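Local atomic coordinates of N-acetylgalactosaminyltransferase 7 (Homo sapiens, PDB entry 6IWR), a protein that belongs to the glycosyltransferases, joining a GT-A-type domain to a ricin-type beta-trefoil lectin domain in one chain. Residues A[285-288]-A[289-293]; A[173-176]-A[177-180]; A[567-570]-A[571-574]. All blocks are in the same frame, centred on the assembly; numbering follows the deposited sequence.

Interaction 1: residues A[285-288]-A[289-293]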
ATOM      1  N   GLY A 285      -0.105   1.661  24.002  1.00 49.91           N
ATOM      2  CA  GLY A 285       0.028   0.408  24.708  1.00 55.99           C
ATOM      3  C   GLY A 285      -0.943   0.371  25.864  1.00 52.47           C
ATOM      4  O   GLY A 285      -1.289   1.396  26.445  1.00 58.33           O
ATOM      5  N   GLY A 286      -1.344  -0.846  26.205  1.00 50.62           N
ATOM      6  CA  GLY A 286      -2.585  -1.026  26.942  1.00 55.34           C
ATOM      7  C   GLY A 286      -2.715  -0.155  28.177  1.00 46.79           C
ATOM      8  O   GLY A 286      -3.728   0.521  28.366  1.00 62.83           O
ATOM      9  N   ASP A 287      -1.718  -0.184  29.049  1.00 41.32           N
ATOM     10  CA  ASP A 287      -1.924   0.275  30.418  1.00 42.66           C
ATOM     11  C   ASP A 287      -2.418   1.712  30.477  1.00 49.53           C
ATOM     12  O   ASP A 287      -2.090   2.543  29.626  1.00 47.29           O
ATOM     13  CB  ASP A 287      -0.625   0.192  31.199  1.00 45.72           C
ATOM     14  CG  ASP A 287      -0.854   0.077  32.652  1.00 45.13           C
ATOM     15  OD1 ASP A 287      -1.830  -0.604  33.024  1.00 45.45           O
ATOM     16  OD2 ASP A 287      -0.050   0.637  33.418  1.00 51.82           O
ATOM     17  N   GLU A 288      -3.179   2.019  31.533  1.00 46.82           N
ATOM     18  CA  GLU A 288      -3.555   3.410  31.760  1.00 49.00           C
ATOM     19  C   GLU A 288      -2.325   4.298  31.852  1.00 47.84           C
ATOM     20  O   GLU A 288      -2.419   5.510  31.641  1.00 50.35           O
ATOM     21  CB  GLU A 288      -4.411   3.546  33.022  1.00 58.05           C
ATOM     22  CG  GLU A 288      -5.436   4.718  32.970  1.00 77.98           C
ATOM     23  CD  GLU A 288      -6.339   4.707  31.705  1.00 87.88           C
ATOM     24  OE1 GLU A 288      -6.202   3.766  30.877  1.00 81.84           O
ATOM     25  OE2 GLU A 288      -7.182   5.638  31.545  1.00 86.33           O
ATOM     26  N   ASP A 289      -1.168   3.713  32.162  1.00 47.09           N
ATOM     27  CA  ASP A 289       0.107   4.410  32.255  1.00 43.24           C
ATOM     28  C   ASP A 289       0.950   4.231  31.005  1.00 45.88           C
ATOM     29  O   ASP A 289       2.116   4.658  30.978  1.00 41.40           O
ATOM     30  CB  ASP A 289       0.891   3.900  33.469  1.00 48.42           C
ATOM     31  CG  ASP A 289       0.813   4.834  34.655  1.00 60.07           C
ATOM     32  OD1 ASP A 289       0.004   5.783  34.622  1.00 63.28           O
ATOM     33  OD2 ASP A 289       1.584   4.633  35.624  1.00 71.65           O
ATOM     34  N   GLY A 290       0.392   3.580  29.987  1.00 43.51           N
ATOM     35  CA  GLY A 290       1.121   3.219  28.798  1.00 37.22           C
ATOM     36  C   GLY A 290       1.953   1.963  28.913  1.00 39.42           C
ATOM     37  O   GLY A 290       2.766   1.698  28.019  1.00 43.66           O
ATOM     38  N   TYR A 291       1.794   1.181  29.974  1.00 37.64           N
ATOM     39  CA  TYR A 291       2.614  -0.011  30.120  1.00 38.96           C
ATOM     40  C   TYR A 291       1.962  -1.172  29.382  1.00 37.05           C
ATOM     41  O   TYR A 291       0.778  -1.462  29.571  1.00 35.21           O
ATOM     42  CB  TYR A 291       2.834  -0.349  31.595  1.00 35.01           C
ATOM     43  CG  TYR A 291       3.558   0.748  32.358  1.00 36.42           C
ATOM     44  CD1 TYR A 291       4.279   1.725  31.691  1.00 35.11           C
ATOM     45  CD2 TYR A 291       3.509   0.806  33.751  1.00 39.09           C
ATOM     46  CE1 TYR A 291       4.924   2.732  32.388  1.00 36.29           C
ATOM     47  CE2 TYR A 291       4.156   1.810  34.461  1.00 36.88           C
ATOM     48  CZ  TYR A 291       4.866   2.767  33.775  1.00 37.89           C
ATOM     49  OH  TYR A 291       5.504   3.786  34.458  1.00 41.38           O
ATOM     50  N   ALA A 292       2.740  -1.826  28.531  1.00 36.40           N
ATOM     51  CA  ALA A 292       2.320  -3.022  27.832  1.00 27.56           C
ATOM     52  C   ALA A 292       3.302  -4.130  28.160  1.00 27.73           C
ATOM     53  O   ALA A 292       4.449  -3.886  28.536  1.00 25.83           O
ATOM     54  CB  ALA A 292       2.251  -2.779  26.322  1.00 30.25           C
ATOM     55  N   ARG A 293       2.846  -5.365  28.037  1.00 27.93           N
ATOM     56  CA  ARG A 293       3.781  -6.471  28.055  1.00 26.94           C
ATOM     57  C   ARG A 293       3.792  -7.094  26.659  1.00 27.00           C
ATOM     58  O   ARG A 293       2.868  -6.884  25.861  1.00 27.90           O
ATOM     59  CB  ARG A 293       3.451  -7.456  29.208  1.00 22.40           C
ATOM     60  CG  ARG A 293       2.008  -7.868  29.272  1.00 38.89           C
ATOM     61  CD  ARG A 293       1.494  -8.252  30.654  1.00 29.07           C
ATOM     62  NE  ARG A 293       2.409  -9.084  31.412  1.00 35.24           N
ATOM     63  CZ  ARG A 293       2.255 -10.382  31.663  1.00 32.19           C
ATOM     64  NH1 ARG A 293       3.157 -11.008  32.411  1.00 36.53           N
ATOM     65  NH2 ARG A 293       1.220 -11.054  31.185  1.00 31.80           N
TER
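The backbone from Asp287 to Gly290 forms a type I beta turn, closed by a hydrogen bond from Gly290 N to Asp287 O at 2.7 Å with an N-H...O angle of 158°, and the positive phi of Gly290 (82°) with a return bond from Asp287 N to Tyr291 O fits a G1 beta bulge, although the place of Tyr291 O is doubtful and that second bond less secure.

Three side chains gather over this turn. Asp287 holds CG anti to its backbone N (chi1 -156°), which carries OD2 to within 3.4 Å of Asp289 CB. The same oxygen lies 3.6 Å from Tyr291 CD2, approaching the ring obliquely. Asp289 CB sits 3.9 Å above the plane of the Tyr291 ring, over its centre, and thus covers one ring face. The two aspartates run side by side in the same direction, their carboxylate planes nearly perpendicular. With Asp287 OD2 and Asp289 OD2 4.8 Å apart, some mutual repulsion is likely; it is probably eased by the salt bridge from Asp287 OD1 to Lys312 on helix 309-313.

Beyond the turn the chain enters strand 292-296, which pairs antiparallel with strand 302-306, and the Tyr291 side chain packs on Leu307, Thr319 and Pro374.

Interaction 2: residues A[173-176]-A[177-180]; sequences RTPR and KYLA
Tyr178 sets its CG anti to its own carbonyl carbon (chi1 -53°), and a chi2 of -78° then turns the CD2 edge of the ring to Pro175, while Thr174 holds its methyl CG2 anti to the backbone N, where it meets Leu179. Pro175 CB meets the tyrosine in the ring plane, 3.4 Å from Tyr178 CD2, so the pyrrolidine abuts an edge and does not stack on a face. Pro175 CG follows at 3.8 Å from the same Tyr178 CD2. One face of the ring is instead covered by Lys177 CG, 3.5 Å above the plane and displaced towards the rim. The Thr174 and Leu179 side chains cross at about a right angle, CG2 of the threonine lying 4.1 Å from CG of the leucine.

Two consecutive i to i+3 hydrogen bonds support these positions: Tyr178 N to Pro175 O and Leu179 N to Arg176 O, both 3.1 Å. They define a short 3-10 turn between helix 160-173 and strand 179-186, late in a beta-alpha-beta crossover from the parallel strand 149-155. Thr174 OG1 bonds to Val170 O and Trp250 NE1, and Tyr178 OH to Glu144 O.

Across this turn the contact therefore rests on backbone hydrogen bonds and carbon-to-carbon packing, with no salt bridge between the segments: Arg176 and Lys177 set out away from the opposing segment, and the hydroxyls of Thr174 and Tyr178 anchor it to the surrounding fold.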
ATOM      1  N   ARG A 173      24.679   9.958  27.992  1.00 25.30           N
ATOM      2  CA  ARG A 173      23.786   9.771  29.127  1.00 25.34           C
ATOM      3  C   ARG A 173      24.144   8.555  29.965  1.00 25.36           C
ATOM      4  O   ARG A 173      23.355   8.135  30.822  1.00 31.22           O
ATOM      5  CB  ARG A 173      22.348   9.689  28.640  1.00 26.02           C
ATOM      6  CG  ARG A 173      22.030  10.810  27.689  1.00 22.79           C
ATOM      7  CD  ARG A 173      20.576  10.865  27.383  1.00 25.17           C
ATOM      8  NE  ARG A 173      20.271  12.131  26.730  1.00 28.80           N
ATOM      9  CZ  ARG A 173      20.145  12.304  25.418  1.00 29.86           C
ATOM     10  NH1 ARG A 173      19.878  13.512  24.943  1.00 32.74           N
ATOM     11  NH2 ARG A 173      20.276  11.282  24.587  1.00 28.70           N
ATOM     12  N   THR A 174      25.325   7.998  29.764  1.00 24.48           N
ATOM     13  CA  THR A 174      25.680   6.817  30.501  1.00 24.56           C
ATOM     14  C   THR A 174      26.871   7.113  31.383  1.00 22.63           C
ATOM     15  O   THR A 174      27.904   7.582  30.888  1.00 21.18           O
ATOM     16  CB  THR A 174      25.995   5.664  29.542  1.00 22.10           C
ATOM     17  OG1 THR A 174      24.853   5.443  28.719  1.00 23.08           O
ATOM     18  CG2 THR A 174      26.231   4.406  30.289  1.00 20.74           C
ATOM     19  N   PRO A 175      26.757   6.853  32.682  1.00 25.24           N
ATOM     20  CA  PRO A 175      27.906   7.020  33.583  1.00 18.45           C
ATOM     21  C   PRO A 175      29.145   6.329  33.028  1.00 26.70           C
ATOM     22  O   PRO A 175      29.131   5.136  32.725  1.00 27.99           O
ATOM     23  CB  PRO A 175      27.437   6.362  34.882  1.00 21.19           C
ATOM     24  CG  PRO A 175      25.964   6.213  34.739  1.00 36.21           C
ATOM     25  CD  PRO A 175      25.666   6.081  33.292  1.00 29.40           C
ATOM     26  N   ARG A 176      30.235   7.092  32.921  1.00 34.32           N
ATOM     27  CA  ARG A 176      31.456   6.582  32.307  1.00 29.25           C
ATOM     28  C   ARG A 176      31.889   5.255  32.916  1.00 31.09           C
ATOM     29  O   ARG A 176      32.294   4.336  32.192  1.00 37.99           O
ATOM     30  CB  ARG A 176      32.567   7.618  32.447  1.00 33.17           C
ATOM     31  CG  ARG A 176      32.138   9.015  32.012  1.00 50.66           C
ATOM     32  CD  ARG A 176      33.307   9.992  32.010  1.00 62.04           C
ATOM     33  NE  ARG A 176      33.650  10.433  33.358  1.00 69.04           N
ATOM     34  CZ  ARG A 176      33.297  11.612  33.856  1.00 74.66           C
ATOM     35  NH1 ARG A 176      32.603  12.448  33.097  1.00 73.27           N
ATOM     36  NH2 ARG A 176      33.642  11.960  35.096  1.00 77.70           N
ATOM     37  N   LYS A 177      31.801   5.128  34.242  1.00 25.62           N
ATOM     38  CA  LYS A 177      32.422   3.989  34.912  1.00 29.12           C
ATOM     39  C   LYS A 177      31.702   2.668  34.630  1.00 32.75           C
ATOM     40  O   LYS A 177      32.294   1.599  34.815  1.00 27.27           O
ATOM     41  CB  LYS A 177      32.500   4.250  36.411  1.00 22.99           C
ATOM     42  CG  LYS A 177      31.149   4.421  37.079  1.00 32.51           C
ATOM     43  CD  LYS A 177      31.292   4.470  38.592  1.00 33.91           C
ATOM     44  CE  LYS A 177      31.612   5.871  39.072  1.00 29.50           C
ATOM     45  NZ  LYS A 177      30.340   6.523  39.467  1.00 39.00           N
ATOM     46  N   TYR A 178      30.446   2.700  34.179  1.00 34.72           N
ATOM     47  CA  TYR A 178      29.770   1.448  33.831  1.00 26.97           C
ATOM     48  C   TYR A 178      29.900   1.091  32.361  1.00 25.87           C
ATOM     49  O   TYR A 178      29.612  -0.049  31.996  1.00 32.39           O
ATOM     50  CB  TYR A 178      28.292   1.495  34.224  1.00 23.34           C
ATOM     51  CG  TYR A 178      28.149   1.886  35.668  1.00 29.89           C
ATOM     52  CD1 TYR A 178      28.369   0.960  36.686  1.00 28.06           C
ATOM     53  CD2 TYR A 178      27.887   3.203  36.025  1.00 29.87           C
ATOM     54  CE1 TYR A 178      28.274   1.329  38.013  1.00 27.22           C
ATOM     55  CE2 TYR A 178      27.795   3.568  37.349  1.00 30.38           C
ATOM     56  CZ  TYR A 178      27.996   2.632  38.326  1.00 28.04           C
ATOM     57  OH  TYR A 178      27.906   3.022  39.622  1.00 35.50           O
ATOM     58  N   LEU A 179      30.364   2.010  31.521  1.00 26.78           N
ATOM     59  CA  LEU A 179      30.426   1.789  30.083  1.00 21.56           C
ATOM     60  C   LEU A 179      31.783   1.197  29.745  1.00 29.05           C
ATOM     61  O   LEU A 179      32.774   1.917  29.620  1.00 41.70           O
ATOM     62  CB  LEU A 179      30.207   3.092  29.344  1.00 22.07           C
ATOM     63  CG  LEU A 179      29.399   2.966  28.061  1.00 26.82           C
ATOM     64  CD1 LEU A 179      29.947   3.905  27.012  1.00 26.86           C
ATOM     65  CD2 LEU A 179      29.338   1.552  27.546  1.00 30.52           C
ATOM     66  N   ALA A 180      31.836  -0.120  29.569  1.00 29.51           N
ATOM     67  CA  ALA A 180      33.117  -0.776  29.349  1.00 23.40           C
ATOM     68  C   ALA A 180      33.652  -0.577  27.934  1.00 28.97           C
ATOM     69  O   ALA A 180      34.876  -0.590  27.738  1.00 29.44           O
ATOM     70  CB  ALA A 180      32.988  -2.268  29.652  1.00 28.80           C
TER

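Interaction 3: residues A[567-570]-A[571-574]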
ATOM      1  N   ASP A 567     -19.417 -19.819  -6.345  1.00 34.93           N
ATOM      2  CA  ASP A 567     -19.501 -19.915  -7.805  1.00 34.80           C
ATOM      3  C   ASP A 567     -18.434 -19.008  -8.399  1.00 35.22           C
ATOM      4  O   ASP A 567     -17.869 -18.154  -7.713  1.00 35.31           O
ATOM      5  CB  ASP A 567     -20.901 -19.513  -8.347  1.00 36.18           C
ATOM      6  CG  ASP A 567     -21.269 -20.179  -9.710  1.00 40.26           C
ATOM      7  OD1 ASP A 567     -20.396 -20.748 -10.427  1.00 37.44           O
ATOM      8  OD2 ASP A 567     -22.481 -20.126 -10.052  1.00 34.48           O
ATOM      9  N   ARG A 568     -18.156 -19.195  -9.680  1.00 37.16           N
ATOM     10  CA  ARG A 568     -17.153 -18.417 -10.394  1.00 41.52           C
ATOM     11  C   ARG A 568     -17.550 -18.172 -11.842  1.00 41.51           C
ATOM     12  O   ARG A 568     -18.350 -18.905 -12.379  1.00 40.44           O
ATOM     13  CB  ARG A 568     -15.798 -19.123 -10.333  1.00 35.96           C
ATOM     14  CG  ARG A 568     -15.621 -20.215 -11.359  1.00 34.31           C
ATOM     15  CD  ARG A 568     -14.477 -21.118 -10.999  1.00 31.73           C
ATOM     16  NE  ARG A 568     -14.525 -22.333 -11.777  1.00 32.98           N
ATOM     17  CZ  ARG A 568     -14.798 -23.520 -11.275  1.00 34.46           C
ATOM     18  NH1 ARG A 568     -15.046 -23.652  -9.994  1.00 30.84           N
ATOM     19  NH2 ARG A 568     -14.824 -24.575 -12.056  1.00 39.07           N
ATOM     20  N   SER A 569     -16.997 -17.141 -12.472  1.00 36.57           N
ATOM     21  CA  SER A 569     -17.192 -16.949 -13.903  1.00 41.67           C
ATOM     22  C   SER A 569     -16.086 -17.443 -14.827  1.00 46.00           C
ATOM     23  O   SER A 569     -16.365 -17.957 -15.889  1.00 60.22           O
ATOM     24  CB  SER A 569     -17.495 -15.504 -14.234  1.00 41.57           C
ATOM     25  OG  SER A 569     -17.669 -15.367 -15.623  1.00 38.69           O
ATOM     26  N   GLU A 570     -14.840 -17.310 -14.425  1.00 39.71           N
ATOM     27  CA  GLU A 570     -13.704 -17.676 -15.276  1.00 45.98           C
ATOM     28  C   GLU A 570     -13.399 -16.692 -16.384  1.00 42.46           C
ATOM     29  O   GLU A 570     -12.312 -16.154 -16.451  1.00 42.47           O
ATOM     30  CB  GLU A 570     -13.893 -19.050 -15.918  1.00 40.93           C
ATOM     31  CG  GLU A 570     -14.469 -20.122 -15.016  1.00 50.38           C
ATOM     32  CD  GLU A 570     -13.820 -21.473 -15.226  1.00 51.51           C
ATOM     33  OE1 GLU A 570     -12.837 -21.538 -15.980  1.00 54.99           O
ATOM     34  OE2 GLU A 570     -14.280 -22.464 -14.638  1.00 40.48           O
ATOM     35  N   VAL A 571     -14.354 -16.467 -17.261  1.00 39.12           N
ATOM     36  CA  VAL A 571     -14.160 -15.528 -18.345  1.00 38.10           C
ATOM     37  C   VAL A 571     -13.982 -14.123 -17.803  1.00 41.65           C
ATOM     38  O   VAL A 571     -13.188 -13.348 -18.301  1.00 46.85           O
ATOM     39  CB  VAL A 571     -15.316 -15.590 -19.336  1.00 44.69           C
ATOM     40  CG1 VAL A 571     -16.634 -15.498 -18.600  1.00 47.90           C
ATOM     41  CG2 VAL A 571     -15.193 -14.487 -20.363  1.00 42.20           C
ATOM     42  N   LEU A 572     -14.750 -13.824 -16.776  1.00 38.75           N
ATOM     43  CA  LEU A 572     -14.748 -12.576 -16.047  1.00 34.58           C
ATOM     44  C   LEU A 572     -13.830 -12.505 -14.832  1.00 42.00           C
ATOM     45  O   LEU A 572     -13.699 -11.441 -14.255  1.00 40.54           O
ATOM     46  CB  LEU A 572     -16.167 -12.202 -15.631  1.00 37.37           C
ATOM     47  CG  LEU A 572     -17.148 -11.798 -16.726  1.00 37.36           C
ATOM     48  CD1 LEU A 572     -18.522 -11.583 -16.135  1.00 35.08           C
ATOM     49  CD2 LEU A 572     -16.685 -10.541 -17.428  1.00 38.43           C
ATOM     50  N   HIS A 573     -13.195 -13.610 -14.449  1.00 38.22           N
ATOM     51  CA  HIS A 573     -12.323 -13.657 -13.260  1.00 33.98           C
ATOM     52  C   HIS A 573     -13.017 -13.184 -11.981  1.00 33.21           C
ATOM     53  O   HIS A 573     -12.510 -12.377 -11.228  1.00 34.21           O
ATOM     54  CB  HIS A 573     -11.033 -12.885 -13.480  1.00 31.53           C
ATOM     55  CG  HIS A 573     -10.098 -13.515 -14.462  1.00 36.40           C
ATOM     56  ND1 HIS A 573     -10.503 -14.438 -15.395  1.00 39.91           N
ATOM     57  CD2 HIS A 573      -8.776 -13.336 -14.665  1.00 30.69           C
ATOM     58  CE1 HIS A 573      -9.471 -14.803 -16.126  1.00 35.19           C
ATOM     59  NE2 HIS A 573      -8.410 -14.153 -15.699  1.00 33.43           N
ATOM     60  N   GLN A 574     -14.201 -13.716 -11.776  1.00 31.12           N
ATOM     61  CA  GLN A 574     -15.185 -13.292 -10.793  1.00 34.20           C
ATOM     62  C   GLN A 574     -15.536 -14.435  -9.858  1.00 35.40           C
ATOM     63  O   GLN A 574     -15.758 -15.566 -10.297  1.00 33.67           O
ATOM     64  CB  GLN A 574     -16.452 -12.808 -11.474  1.00 40.37           C
ATOM     65  CG  GLN A 574     -17.069 -11.590 -10.847  1.00 49.33           C
ATOM     66  CD  GLN A 574     -17.677 -10.673 -11.881  1.00 48.10           C
ATOM     67  OE1 GLN A 574     -18.562 -11.081 -12.630  1.00 41.05           O
ATOM     68  NE2 GLN A 574     -17.179  -9.433 -11.953  1.00 52.24           N
TER
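Glu570 O accepts two bonds from His573. His573 ND1 donates to it at 2.7 Å, with the oxygen in the imidazole plane and the donor tilted 28° from the carbonyl plane; a weak bond from His573 N, at 3.4 Å, reaches the same Glu570 O. The imidazole is thus gripped at its edge, which helps to fix its rotation. At the open end of the loop, Ser569 N donates to Gln574 O at 3.0 Å, and Arg568 CA adds a CA-H...O contact of 3.2 Å to that Gln574 oxygen. Ser569 OG, anti to its backbone N, points into the loop, where it accepts a weak bond from Leu572 N and lies 3.2 Å from Val571 CG1.

Glu570 has the phi/psi of a classic gamma turn (76/-60°), and the weak bond from Val571 N to Ser569 O at 2.9 Å closes it. The loop is the connection of a beta hairpin, between antiparallel strands 565-568 and 575-578 of the ricin-type beta-trefoil domain.

Further out, the Glu570 carboxylate is tied back to the strand: Arg568 NE donates to Glu570 OE2 at 2.9 Å in a salt bridge that lies in the guanidinium plane but meets the oxygen from above the carboxylate plane. Arg568 is itself positioned by Lys588 O, bonded to NH1, and by a cation-pi contact with Trp589, the tryptophan of a QxW sequence characteristic of ricin-type lectins. At its other nitrogen, NE2, His573 bonds Glu279 OE2 of the second subunit, which, with ND1 already donating, would favour a protonated imidazole. Leu572 packs on Pro282 and Val571 on Leu132 of that subunit.

How the interactions relate
Along the chain the order is interaction 2, interaction 1, interaction 3. The first two belong to the glycosyltransferase family 2 region, with centres 30 Å apart and nearest atoms about 18 Å apart. Residues 173-180 lead from helix 160-173 into a strand of the large mixed sheet, whereas residues 285-293 lead into the small separate hairpin of strands 292-296 and 302-306. Interaction 3 lies in the lectin domain, its centre 48 Å from that of interaction 1 and 67 Å from that of interaction 2, beyond the chain's centre from the latter. No two touch, so each shapes its own turn; among them, interaction 3 alone meets the second subunit.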